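PDB 3NPK: geranyltranstransferase from Campylobacter jejuni, which probably condenses geranyl diphosphate with isopentenyl diphosphate to make farnesyl diphosphate, releasing pyrophosphate, in isoprenoid biosynthesis. Local coordinates for residues K127-I130 and K131-I135. Sequence-based numbering, arbitrary orientation.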
loop_
_atom_site.group_PDB
_atom_site.type_symbol
_atom_site.label_atom_id
_atom_site.label_comp_id
_atom_site.label_asym_id
_atom_site.label_seq_id
_atom_site.Cartn_x
_atom_site.Cartn_y
_atom_site.Cartn_z
ATOM N N LYS A 127 19.068 -8.075 -6.115
ATOM C CA LYS A 127 18.611 -9.453 -6.214
ATOM C C LYS A 127 17.204 -9.616 -5.675
ATOM O O LYS A 127 16.832 -8.959 -4.688
ATOM C CB LYS A 127 19.546 -10.384 -5.441
ATOM C CG LYS A 127 20.934 -10.493 -6.033
ATOM C CD LYS A 127 21.731 -11.525 -5.283
ATOM C CE LYS A 127 22.108 -11.020 -3.909
ATOM N NZ LYS A 127 23.222 -11.839 -3.341
ATOM N N ASP A 128 16.435 -10.500 -6.309
ATOM C CA ASP A 128 15.056 -10.770 -5.878
ATOM C C ASP A 128 14.987 -11.189 -4.408
ATOM O O ASP A 128 14.062 -10.793 -3.704
ATOM C CB ASP A 128 14.374 -11.831 -6.750
ATOM C CG ASP A 128 14.001 -11.303 -8.131
ATOM O OD1 ASP A 128 13.983 -10.060 -8.297
ATOM O OD2 ASP A 128 13.710 -12.119 -9.046
ATOM N N GLU A 129 15.957 -11.974 -3.941
ATOM C CA GLU A 129 15.964 -12.396 -2.546
ATOM C C GLU A 129 16.037 -11.189 -1.603
ATOM O O GLU A 129 15.366 -11.147 -0.562
ATOM C CB GLU A 129 17.141 -13.359 -2.285
ATOM C CG GLU A 129 17.239 -13.870 -0.849
ATOM C CD GLU A 129 18.438 -14.794 -0.589
ATOM O OE1 GLU A 129 18.405 -15.526 0.427
ATOM O OE2 GLU A 129 19.410 -14.791 -1.381
ATOM N N ILE A 130 16.866 -10.213 -1.958
ATOM C CA ILE A 130 16.991 -8.991 -1.169
ATOM C C ILE A 130 15.699 -8.181 -1.239
ATOM O O ILE A 130 15.207 -7.687 -0.228
ATOM C CB ILE A 130 18.159 -8.124 -1.676
ATOM C CG1 ILE A 130 19.508 -8.816 -1.425
ATOM C CG2 ILE A 130 18.128 -6.724 -1.043
ATOM C CD1 ILE A 130 20.663 -8.060 -2.030
ATOM N N LYS A 131 15.131 -8.060 -2.433
ATOM C CA LYS A 131 13.922 -7.257 -2.586
ATOM C C LYS A 131 12.751 -7.826 -1.780
ATOM O O LYS A 131 11.973 -7.060 -1.200
ATOM C CB LYS A 131 13.568 -7.062 -4.066
ATOM C CG LYS A 131 14.643 -6.241 -4.790
ATOM C CD LYS A 131 14.182 -5.782 -6.183
ATOM C CE LYS A 131 14.072 -6.926 -7.178
ATOM N NZ LYS A 131 13.849 -6.413 -8.573
ATOM N N ILE A 132 12.635 -9.155 -1.721
ATOM C CA ILE A 132 11.579 -9.770 -0.910
ATOM C C ILE A 132 11.786 -9.444 0.572
ATOM O O ILE A 132 10.834 -9.089 1.269
ATOM C CB ILE A 132 11.476 -11.301 -1.150
ATOM C CG1 ILE A 132 10.883 -11.554 -2.537
ATOM C CG2 ILE A 132 10.641 -11.977 -0.063
ATOM C CD1 ILE A 132 9.453 -11.081 -2.700
ATOM N N LYS A 133 13.034 -9.514 1.045
ATOM C CA LYS A 133 13.298 -9.126 2.437
ATOM C C LYS A 133 12.910 -7.676 2.687
ATOM O O LYS A 133 12.293 -7.369 3.708
ATOM C CB LYS A 133 14.758 -9.353 2.809
ATOM C CG LYS A 133 15.071 -10.830 2.909
ATOM C CD LYS A 133 16.456 -11.100 3.451
ATOM C CE LYS A 133 16.681 -12.612 3.521
ATOM N NZ LYS A 133 16.571 -13.248 2.182
ATOM N N LEU A 134 13.282 -6.786 1.766
ATOM C CA LEU A 134 12.965 -5.368 1.918
ATOM C C LEU A 134 11.461 -5.116 1.940
ATOM O O LEU A 134 10.985 -4.281 2.711
ATOM C CB LEU A 134 13.595 -4.551 0.787
ATOM C CG LEU A 134 15.134 -4.522 0.773
ATOM C CD1 LEU A 134 15.638 -3.885 -0.519
ATOM C CD2 LEU A 134 15.650 -3.768 1.984
ATOM N N ILE A 135 10.727 -5.811 1.080
ATOM C CA ILE A 135 9.268 -5.669 1.040
ATOM C C ILE A 135 8.632 -6.173 2.345
ATOM O O ILE A 135 7.711 -5.545 2.876
ATOM C CB ILE A 135 8.693 -6.361 -0.197
ATOM C CG1 ILE A 135 9.123 -5.554 -1.437
ATOM C CG2 ILE A 135 7.165 -6.490 -0.090
ATOM C CD1 ILE A 135 8.983 -6.303 -2.742
HETATM O O HOH W 1 13.517 -8.549 -10.376
HETATM O O HOH W 2 16.469 -8.439 -9.530
HETATM O O HOH W 3 14.162 -13.453 0.521
#
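Ile130 and Leu134 run alongside each other from successive turns and form the tightly packed flank of this first part of helix 128-142. Leu134 CD1 rests 3.8 Å from Ile130 CG2. Such branched apolar chains suit a face that Leu121 and Met185, from helices 103-122 and 164-189, cover at Leu134. Lys127 is the N-cap; its carbonyl O takes the Lys131 N-H at 3.0 Å, the first of the i to i+4 bonds. In the largely helical prenyl synthase fold this start of a helix also meets the second subunit, where Ile132 packs on Ile132 of the second subunit. Asp128 and Lys131 make a well-held polar corner. Lys131 NZ is hydrogen-bonded to the carbonyls of Ser122 and Ala124; its salt bridge to Asp128 OD1 is long, 3.7 Å, and a water 2.6 Å from OD1 and 2.8 Å from NZ bridges the gap. Asp128, acidic in the first turn, should also suit the helix dipole. The loose side, open to solvent, belongs to Glu129 and Lys133. There the long, flexible lysine can curl back to the extended Glu129 in a weak hydrogen bond within a salt bridge, 3.4 Å from NZ to Glu129 OE1, and reach Glu129 O through another water.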